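Local coordinates for protein esterase (Uncultured bacterium, PDB 5EGN) that probably hydrolyses carboxylic esters and opens the lactone ring of N-acyl-homoserine lactones, the signals of bacterial quorum sensing, using an alpha/beta hydrolase fold, at residues I22-P27 against F40-T45; I98-N103 against D197-I202; P159-V164 against Q245-S250. The protein carries 2 engineered substitutions. All coordinates share one frame; numbering follows the deposited sequence.

Contact 1. Residues I22-P27 against F40-T45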
loop_
_atom_site.group_PDB
_atom_site.type_symbol
_atom_site.label_atom_id
_atom_site.label_comp_id
_atom_site.label_asym_id
_atom_site.label_seq_id
_atom_site.Cartn_x
_atom_site.Cartn_y
_atom_site.Cartn_z
ATOM N N ILE A 22 4.481 -16.582 -3.672
ATOM C CA ILE A 22 3.170 -16.320 -3.083
ATOM C C ILE A 22 2.445 -15.245 -3.885
ATOM O O ILE A 22 2.943 -14.129 -4.025
ATOM C CB ILE A 22 3.270 -15.863 -1.614
ATOM C CG1 ILE A 22 4.018 -16.896 -0.770
ATOM C CG2 ILE A 22 1.882 -15.608 -1.042
ATOM C CD1 ILE A 22 4.190 -16.484 0.676
ATOM N N VAL A 23 1.270 -15.574 -4.406
ATOM C CA VAL A 23 0.532 -14.622 -5.228
ATOM C C VAL A 23 -0.654 -14.007 -4.486
ATOM O O VAL A 23 -1.578 -14.711 -4.076
ATOM C CB VAL A 23 0.028 -15.276 -6.524
ATOM C CG1 VAL A 23 -0.793 -14.287 -7.326
ATOM C CG2 VAL A 23 1.203 -15.783 -7.348
ATOM N N PHE A 24 -0.617 -12.686 -4.322
ATOM C CA PHE A 24 -1.687 -11.949 -3.664
ATOM C C PHE A 24 -2.655 -11.327 -4.674
ATOM O O PHE A 24 -2.264 -10.544 -5.575
ATOM C CB PHE A 24 -1.116 -10.864 -2.746
ATOM C CG PHE A 24 -0.275 -11.398 -1.617
ATOM C CD1 PHE A 24 1.101 -11.488 -1.746
ATOM C CD2 PHE A 24 -0.859 -11.807 -0.426
ATOM C CE1 PHE A 24 1.879 -11.972 -0.711
ATOM C CE2 PHE A 24 -0.085 -12.290 0.613
ATOM C CZ PHE A 24 1.285 -12.373 0.469
ATOM N N LEU A 25 -3.918 -11.708 -4.496
ATOM C CA LEU A 25 -5.031 -11.310 -5.342
ATOM C C LEU A 25 -6.013 -10.476 -4.534
ATOM O O LEU A 25 -6.720 -11.004 -3.674
ATOM C CB LEU A 25 -5.730 -12.545 -5.909
ATOM C CG LEU A 25 -4.819 -13.530 -6.634
ATOM C CD1 LEU A 25 -5.580 -14.762 -7.104
ATOM C CD2 LEU A 25 -4.169 -12.816 -7.798
ATOM N N HIS A 26 -6.060 -9.180 -4.821
ATOM C CA HIS A 26 -6.851 -8.230 -4.041
ATOM C C HIS A 26 -8.361 -8.409 -4.229
ATOM O O HIS A 26 -8.796 -8.964 -5.236
ATOM C CB HIS A 26 -6.450 -6.800 -4.413
ATOM C CG HIS A 26 -6.899 -6.384 -5.779
ATOM N ND1 HIS A 26 -8.175 -5.934 -6.040
ATOM C CD2 HIS A 26 -6.240 -6.356 -6.961
ATOM C CE1 HIS A 26 -8.284 -5.646 -7.324
ATOM N NE2 HIS A 26 -7.124 -5.892 -7.906
ATOM N N PRO A 27 -9.165 -7.929 -3.262
ATOM C CA PRO A 27 -10.627 -7.986 -3.394
ATOM C C PRO A 27 -11.174 -7.019 -4.441
ATOM O O PRO A 27 -10.437 -6.191 -4.976
ATOM C CB PRO A 27 -11.120 -7.599 -1.996
ATOM C CG PRO A 27 -10.030 -6.769 -1.438
ATOM C CD PRO A 27 -8.763 -7.395 -1.949
ATOM N N PHE A 40 5.814 -7.242 2.034
ATOM C CA PHE A 40 7.238 -7.109 2.321
ATOM C C PHE A 40 7.771 -8.035 3.426
ATOM O O PHE A 40 8.899 -8.516 3.316
ATOM C CB PHE A 40 7.553 -5.647 2.648
ATOM C CG PHE A 40 7.185 -4.700 1.541
ATOM C CD1 PHE A 40 8.037 -4.509 0.466
ATOM C CD2 PHE A 40 5.978 -4.022 1.561
ATOM C CE1 PHE A 40 7.699 -3.650 -0.562
ATOM C CE2 PHE A 40 5.634 -3.161 0.535
ATOM C CZ PHE A 40 6.496 -2.975 -0.528
ATOM N N PRO A 41 6.988 -8.280 4.496
ATOM C CA PRO A 41 7.465 -9.312 5.424
ATOM C C PRO A 41 7.608 -10.682 4.760
ATOM O O PRO A 41 8.560 -11.406 5.051
ATOM C CB PRO A 41 6.381 -9.337 6.502
ATOM C CG PRO A 41 5.856 -7.951 6.512
ATOM C CD PRO A 41 5.867 -7.513 5.074
ATOM N N PHE A 42 6.681 -11.024 3.871
ATOM C CA PHE A 42 6.752 -12.295 3.160
ATOM C C PHE A 42 7.759 -12.244 2.016
ATOM O O PHE A 42 8.138 -13.278 1.470
ATOM C CB PHE A 42 5.372 -12.695 2.635
ATOM C CG PHE A 42 4.465 -13.250 3.693
ATOM C CD1 PHE A 42 4.561 -14.576 4.077
ATOM C CD2 PHE A 42 3.524 -12.445 4.312
ATOM C CE1 PHE A 42 3.732 -15.092 5.054
ATOM C CE2 PHE A 42 2.693 -12.954 5.290
ATOM C CZ PHE A 42 2.799 -14.277 5.663
ATOM N N ALA A 43 8.196 -11.042 1.660
ATOM C CA ALA A 43 9.227 -10.880 0.641
ATOM C C ALA A 43 10.598 -11.240 1.201
ATOM O O ALA A 43 11.562 -11.401 0.455
ATOM C CB ALA A 43 9.232 -9.460 0.105
ATOM N N GLN A 44 10.679 -11.363 2.522
ATOM C CA GLN A 44 11.927 -11.725 3.183
ATOM C C GLN A 44 12.210 -13.218 3.045
ATOM O O GLN A 44 13.364 -13.640 3.028
ATOM C CB GLN A 44 11.886 -11.340 4.665
ATOM C CG GLN A 44 11.662 -9.862 4.931
ATOM C CD GLN A 44 11.716 -9.525 6.407
ATOM O OE1 GLN A 44 10.732 -9.075 6.992
ATOM N NE2 GLN A 44 12.874 -9.745 7.020
ATOM N N THR A 45 11.146 -14.009 2.944
ATOM C CA THR A 45 11.276 -15.460 2.893
ATOM C C THR A 45 10.747 -16.051 1.590
ATOM O O THR A 45 11.029 -17.205 1.269
ATOM C CB THR A 45 10.534 -16.130 4.064
ATOM O OG1 THR A 45 9.176 -15.673 4.095
ATOM C CG2 THR A 45 11.206 -15.791 5.383
#

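Contact 2. Residues I98-N103 against D197-I202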
loop_
_atom_site.group_PDB
_atom_site.type_symbol
_atom_site.label_atom_id
_atom_site.label_comp_id
_atom_site.label_asym_id
_atom_site.label_seq_id
_atom_site.Cartn_x
_atom_site.Cartn_y
_atom_site.Cartn_z
ATOM N N ILE A 98 -10.844 -16.065 -8.233
ATOM C CA ILE A 98 -9.790 -16.173 -9.236
ATOM C C ILE A 98 -8.867 -17.350 -8.937
ATOM O O ILE A 98 -8.505 -18.110 -9.836
ATOM C CB ILE A 98 -8.965 -14.872 -9.316
ATOM C CG1 ILE A 98 -9.849 -13.713 -9.781
ATOM C CG2 ILE A 98 -7.790 -15.039 -10.261
ATOM C CD1 ILE A 98 -9.196 -12.356 -9.656
ATOM N N ALA A 99 -8.503 -17.502 -7.667
ATOM C CA ALA A 99 -7.648 -18.606 -7.243
ATOM C C ALA A 99 -8.317 -19.964 -7.472
ATOM O O ALA A 99 -7.674 -20.910 -7.929
ATOM C CB ALA A 99 -7.269 -18.446 -5.777
ATOM N N MET A 100 -9.605 -20.055 -7.154
ATOM C CA MET A 100 -10.348 -21.302 -7.333
ATOM C C MET A 100 -10.464 -21.675 -8.812
ATOM O O MET A 100 -10.224 -22.827 -9.199
ATOM C CB MET A 100 -11.737 -21.195 -6.697
ATOM C CG MET A 100 -11.718 -21.259 -5.173
ATOM S SD MET A 100 -13.351 -21.328 -4.406
ATOM C CE MET A 100 -13.876 -19.622 -4.550
ATOM N N GLN A 101 -10.827 -20.692 -9.631
ATOM C CA GLN A 101 -10.873 -20.870 -11.077
ATOM C C GLN A 101 -9.509 -21.313 -11.597
ATOM O O GLN A 101 -9.412 -22.123 -12.521
ATOM C CB GLN A 101 -11.307 -19.575 -11.763
ATOM C CG GLN A 101 -11.764 -19.762 -13.192
ATOM C CD GLN A 101 -12.999 -20.630 -13.286
ATOM O OE1 GLN A 101 -14.031 -20.326 -12.691
ATOM N NE2 GLN A 101 -12.894 -21.729 -14.023
ATOM N N LEU A 102 -8.457 -20.777 -10.987
ATOM C CA LEU A 102 -7.092 -21.128 -11.353
ATOM C C LEU A 102 -6.796 -22.583 -10.999
ATOM O O LEU A 102 -6.073 -23.266 -11.722
ATOM C CB LEU A 102 -6.099 -20.191 -10.662
ATOM C CG LEU A 102 -4.663 -20.141 -11.191
ATOM C CD1 LEU A 102 -4.077 -18.760 -10.961
ATOM C CD2 LEU A 102 -3.793 -21.194 -10.527
ATOM N N ASN A 103 -7.351 -23.051 -9.885
ATOM C CA ASN A 103 -7.231 -24.458 -9.511
ATOM C C ASN A 103 -7.980 -25.353 -10.489
ATOM O O ASN A 103 -7.581 -26.491 -10.741
ATOM C CB ASN A 103 -7.751 -24.690 -8.092
ATOM C CG ASN A 103 -6.679 -24.500 -7.040
ATOM O OD1 ASN A 103 -6.171 -25.468 -6.473
ATOM N ND2 ASN A 103 -6.322 -23.249 -6.776
ATOM N N ASP A 197 -20.877 -27.072 -7.982
ATOM C CA ASP A 197 -20.816 -28.482 -8.351
ATOM C C ASP A 197 -19.390 -28.943 -8.639
ATOM O O ASP A 197 -19.111 -30.141 -8.672
ATOM C CB ASP A 197 -21.702 -28.738 -9.570
ATOM C CG ASP A 197 -21.508 -27.698 -10.652
ATOM O OD1 ASP A 197 -21.283 -26.516 -10.313
ATOM O OD2 ASP A 197 -21.580 -28.060 -11.845
ATOM N N ARG A 198 -18.493 -27.986 -8.841
ATOM C CA ARG A 198 -17.134 -28.293 -9.268
ATOM C C ARG A 198 -16.110 -28.093 -8.153
ATOM O O ARG A 198 -14.911 -28.272 -8.366
ATOM C CB ARG A 198 -16.768 -27.438 -10.485
ATOM C CG ARG A 198 -17.595 -27.754 -11.727
ATOM C CD ARG A 198 -17.400 -26.720 -12.829
ATOM N NE ARG A 198 -18.235 -25.535 -12.642
ATOM C CZ ARG A 198 -18.250 -24.498 -13.474
ATOM N NH1 ARG A 198 -17.472 -24.496 -14.548
ATOM N NH2 ARG A 198 -19.039 -23.460 -13.232
ATOM N N LEU A 199 -16.585 -27.735 -6.964
ATOM C CA LEU A 199 -15.699 -27.466 -5.833
ATOM C C LEU A 199 -14.912 -28.699 -5.404
ATOM O O LEU A 199 -13.752 -28.594 -5.004
ATOM C CB LEU A 199 -16.497 -26.932 -4.643
ATOM C CG LEU A 199 -16.916 -25.462 -4.694
ATOM C CD1 LEU A 199 -17.995 -25.186 -3.666
ATOM C CD2 LEU A 199 -15.715 -24.557 -4.465
ATOM N N SER A 200 -15.544 -29.864 -5.493
ATOM C CA SER A 200 -14.924 -31.105 -5.040
ATOM C C SER A 200 -13.821 -31.579 -5.982
ATOM O O SER A 200 -13.114 -32.541 -5.682
ATOM C CB SER A 200 -15.981 -32.199 -4.875
ATOM O OG SER A 200 -16.743 -32.362 -6.056
ATOM N N SER A 201 -13.681 -30.902 -7.117
ATOM C CA SER A 201 -12.594 -31.186 -8.048
ATOM C C SER A 201 -11.325 -30.445 -7.634
ATOM O O SER A 201 -10.225 -30.805 -8.046
ATOM C CB SER A 201 -12.988 -30.810 -9.478
ATOM O OG SER A 201 -13.308 -29.434 -9.580
ATOM N N ILE A 202 -11.483 -29.405 -6.820
ATOM C CA ILE A 202 -10.340 -28.724 -6.220
ATOM C C ILE A 202 -9.731 -29.615 -5.152
ATOM O O ILE A 202 -10.370 -29.892 -4.144
ATOM C CB ILE A 202 -10.738 -27.378 -5.584
ATOM C CG1 ILE A 202 -11.393 -26.467 -6.619
ATOM C CG2 ILE A 202 -9.527 -26.708 -4.945
ATOM C CD1 ILE A 202 -11.836 -25.131 -6.065
#

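Contact 3. Residues P159-V164 against Q245-S250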
loop_
_atom_site.group_PDB
_atom_site.type_symbol
_atom_site.label_atom_id
_atom_site.label_comp_id
_atom_site.label_asym_id
_atom_site.label_seq_id
_atom_site.Cartn_x
_atom_site.Cartn_y
_atom_site.Cartn_z
ATOM N N PRO A 159 -10.937 2.946 11.833
ATOM C CA PRO A 159 -11.925 3.511 10.901
ATOM C C PRO A 159 -11.342 3.795 9.510
ATOM O O PRO A 159 -12.074 3.890 8.508
ATOM C CB PRO A 159 -12.348 4.814 11.590
ATOM C CG PRO A 159 -11.191 5.174 12.461
ATOM C CD PRO A 159 -10.627 3.871 12.937
ATOM N N GLU A 160 -10.019 3.914 9.458
ATOM C CA GLU A 160 -9.310 4.192 8.214
ATOM C C GLU A 160 -9.520 3.097 7.168
ATOM O O GLU A 160 -9.377 3.340 5.968
ATOM C CB GLU A 160 -7.814 4.371 8.483
ATOM C CG GLU A 160 -7.112 3.124 9.005
ATOM C CD GLU A 160 -7.029 3.083 10.518
ATOM O OE1 GLU A 160 -7.711 3.893 11.179
ATOM O OE2 GLU A 160 -6.272 2.244 11.046
ATOM N N ILE A 161 -9.856 1.894 7.626
ATOM C CA ILE A 161 -10.114 0.771 6.731
ATOM C C ILE A 161 -11.386 1.001 5.914
ATOM O O ILE A 161 -11.358 0.983 4.680
ATOM C CB ILE A 161 -10.236 -0.553 7.513
ATOM C CG1 ILE A 161 -8.922 -0.875 8.227
ATOM C CG2 ILE A 161 -10.633 -1.688 6.582
ATOM C CD1 ILE A 161 -8.955 -2.160 9.027
ATOM N N LEU A 162 -12.498 1.218 6.610
ATOM C CA LEU A 162 -13.761 1.512 5.946
ATOM C C LEU A 162 -13.638 2.784 5.115
ATOM O O LEU A 162 -14.238 2.896 4.042
ATOM C CB LEU A 162 -14.893 1.651 6.966
ATOM C CG LEU A 162 -16.281 1.908 6.375
ATOM C CD1 LEU A 162 -16.640 0.815 5.382
ATOM C CD2 LEU A 162 -17.335 2.009 7.467
ATOM N N ALA A 163 -12.853 3.737 5.616
ATOM C CA ALA A 163 -12.582 4.962 4.866
ATOM C C ALA A 163 -11.937 4.675 3.505
ATOM O O ALA A 163 -12.444 5.101 2.461
ATOM C CB ALA A 163 -11.696 5.893 5.681
ATOM N N VAL A 164 -10.822 3.950 3.520
ATOM C CA VAL A 164 -10.073 3.689 2.294
ATOM C C VAL A 164 -10.860 2.779 1.351
ATOM O O VAL A 164 -10.727 2.879 0.127
ATOM C CB VAL A 164 -8.678 3.068 2.592
ATOM C CG1 VAL A 164 -8.796 1.621 3.049
ATOM C CG2 VAL A 164 -7.782 3.160 1.369
ATOM N N GLN A 245 -6.583 -9.154 6.540
ATOM C CA GLN A 245 -5.207 -8.732 6.301
ATOM C C GLN A 245 -4.983 -7.274 6.695
ATOM O O GLN A 245 -3.845 -6.835 6.849
ATOM C CB GLN A 245 -4.821 -8.944 4.833
ATOM C CG GLN A 245 -5.353 -7.895 3.870
ATOM C CD GLN A 245 -6.736 -8.223 3.346
ATOM O OE1 GLN A 245 -7.666 -8.451 4.116
ATOM N NE2 GLN A 245 -6.874 -8.257 2.025
ATOM N N LEU A 246 -6.071 -6.529 6.865
ATOM C CA LEU A 246 -5.982 -5.134 7.287
ATOM C C LEU A 246 -6.472 -4.934 8.719
ATOM O O LEU A 246 -5.941 -4.099 9.453
ATOM C CB LEU A 246 -6.778 -4.232 6.342
ATOM C CG LEU A 246 -6.091 -3.820 5.041
ATOM C CD1 LEU A 246 -6.962 -2.837 4.274
ATOM C CD2 LEU A 246 -4.725 -3.219 5.328
ATOM N N GLU A 247 -7.488 -5.696 9.111
ATOM C CA GLU A 247 -8.084 -5.557 10.437
ATOM C C GLU A 247 -7.149 -6.074 11.530
ATOM O O GLU A 247 -6.974 -5.428 12.564
ATOM C CB GLU A 247 -9.431 -6.281 10.492
ATOM C CG GLU A 247 -10.491 -5.652 9.590
ATOM C CD GLU A 247 -11.842 -6.328 9.711
ATOM O OE1 GLU A 247 -12.343 -6.840 8.687
ATOM O OE2 GLU A 247 -12.409 -6.336 10.824
ATOM N N ARG A 248 -6.560 -7.244 11.304
ATOM C CA ARG A 248 -5.556 -7.788 12.216
ATOM C C ARG A 248 -4.388 -8.368 11.420
ATOM O O ARG A 248 -4.217 -9.584 11.365
ATOM C CB ARG A 248 -6.162 -8.864 13.125
ATOM C CG ARG A 248 -7.398 -8.416 13.892
ATOM C CD ARG A 248 -7.809 -9.432 14.946
ATOM N NE ARG A 248 -6.846 -9.497 16.041
ATOM C CZ ARG A 248 -6.836 -8.663 17.076
ATOM N NH1 ARG A 248 -7.738 -7.694 17.158
ATOM N NH2 ARG A 248 -5.923 -8.796 18.028
ATOM N N PRO A 249 -3.577 -7.489 10.805
ATOM C CA PRO A 249 -2.536 -7.856 9.835
ATOM C C PRO A 249 -1.522 -8.892 10.327
ATOM O O PRO A 249 -1.248 -9.849 9.605
ATOM C CB PRO A 249 -1.839 -6.521 9.557
ATOM C CG PRO A 249 -2.871 -5.492 9.849
ATOM C CD PRO A 249 -3.625 -6.033 11.023
ATOM N N SER A 250 -0.973 -8.700 11.523
ATOM C CA SER A 250 0.048 -9.606 12.049
ATOM C C SER A 250 -0.481 -11.025 12.256
ATOM O O SER A 250 0.221 -12.003 11.991
ATOM C CB SER A 250 0.616 -9.066 13.362
ATOM O OG SER A 250 1.481 -7.968 13.130
#

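Contact 1. Residues I22-P27 against F40-T45
Phe42 carries the second segment's side of this contact, meeting Ile22 and Phe24 on strand 21-25. The chain enters the 40-45 segment at Phe40, which turns to other neighbours: its ring meets those of Tyr16 and of His168 of the second subunit. Pro41 opens a type I beta turn that runs to Gln44, and the turn is closed by the bond from Gln44 N to Pro41 O, 3.3 Å long. Inside this turn sits Phe42, with CG beside the backbone N and anti to the carbonyl carbon (chi1 -77°), a torsion that aims the ring at the strand. One flank of the ring, at CD1, touches CD1 of Ile22 at 3.9 Å. The other flank is met more loosely, by the far end of a second ring: Phe24 CZ lies 4.4 Å from Phe42 CD2. Both approaches are oblique, and the contact is purely apolar, with no hydrogen bond between the segments. Ile22 and Phe24 are alternate residues of the strand, and both send their side chains toward the turn, while Val23 between them faces elsewhere. Phe42 also touches Val48 of strand 47-51, and Leu256 of helix 249-257 packs on both Phe42 and Phe24, which places the aromatic ring at the junction of two neighbouring strands and the C-terminal helix. Ala43 follows, packing on Val48 and on Val171 of the second subunit. The 40-45 turn belongs to the connection between the parallel strands 21-25 and 47-51, and its Phe42 packs against the side chains of Ile22 and Phe24 on one side of the central sheet of the alpha/beta hydrolase fold.

Contact 2. Residues I98-N103 against D197-I202
Ile202 has the largest share of the buried surface, 69 Å², and touches helix 94-105 with two different branches. Its CG1 branch, set trans to the carbonyl carbon (chi1 -57°) and extended beyond, carries CD1 to Met100, where it lies 4.0 Å from CG and about as far from CB. The CG2 methyl faces Asn103 instead, 3.9 Å from OD1, the two side chains crossing at about a right angle. One isoleucine thus spans two residues, nearly a full turn apart, on one side of the helix. The sulfur of Met100 meets a second apolar partner, SD lying 4.0 Å from Leu199 CD2; Trp193 and Leu225 of helix 219-228 also pack on this methionine. Helix 94-105 follows strand 87-92, and the tight turn between them matches the nucleophile elbow pattern of alpha/beta hydrolases, so the 197-202 segment, a short 3-10 turn leading toward strand 206-211, covers part of the helix that probably backs the nucleophile. Asn103 is the polar member of the group. Its ND2 bonds Ala99 O one turn earlier, at 2.9 Å and nearly straight (171°), coming from above the carbonyl plane while the backbone N of Asn103 reaches the same oxygen from the opposite face. ND2 is also bonded to Asn113 OD1, which ties the helix to strand 110-116 and helps fix the rotation of the amide. With an alanine here, Asn113 OD1 would probably lose this mate and a gap would be likely to open beside CG2 of Ile202.

Contact 3. Residues P159-V164 against Q245-S250
Ile161 meets Leu246 and Glu247 through apolar packing that converges on its CD1 methyl. From helix 159-168 the side chain reaches across with CG1 lying beside the backbone N (chi1 -62°) and the branch fully extended at chi2, which puts CD1 over the backbone joining Leu246 and Glu247. The methyl lies 3.6 Å from Leu246 O and 3.8 Å from Glu247 CA. Two side-chain carbons add to the contact: Leu246 CB is 4.0 Å from Ile161 CD1, and Glu247 CG 3.9 Å from the same methyl. Ile161 thus inserts between the roots of two successive side chains, touching aliphatic carbon and peptide and not the glutamate's polar end. No hydrogen bond or salt bridge links the two segments.

The polar interactions are made just beyond. Glu247 runs extended past CG, so its carboxylate is carried away from the isoleucine toward four polar partners. Its OE1 takes the backbone N-H groups of Gly241 and Phe243, tying helix 244-247 to the loop after strand 233-237, while OE2 is hydrogen-bonded to the hydroxyl groups of Ser151 and Ser154 in the helical insertion, and the four bonds together probably favour the ionised form of this buried group.

The third kind of interaction involves the other chain: Glu160 OE2 forms a salt bridge with Arg158 NH1 of the second subunit, whose Glu160 also packs on Pro249, placing the contact next to the dimer interface. Helix 159-168 belongs to the helical insertion between strands 110-116 and 206-211, and it meets here the end of helix 244-247, just before helix 249-257 begins, while Phe37 of helix 36-39 packs against both Leu246 and Pro249.

In the fold
All three contacts are buried and lack hydrogen bonds between their segments, yet they join different layers of one alpha/beta hydrolase fold. Contact 1 packs a turn against a central strand with aromatic and aliphatic groups. Contact 2 joins a helix flanking the sheet to a 3-10 turn, adding an asparagine bonded to its own helix and to Asn113. Contact 3 connects the helical insertion with helix 244-247 around one methyl. Contacts 1 and 2 meet directly, Leu25 CD1 lying 3.9 Å from Ile98 CG2, whereas contacts 2 and 3 have centres about 28 Å apart on opposite sides of the chain's centre. Contacts 1 and 3 both border the second subunit; contact 2 does not.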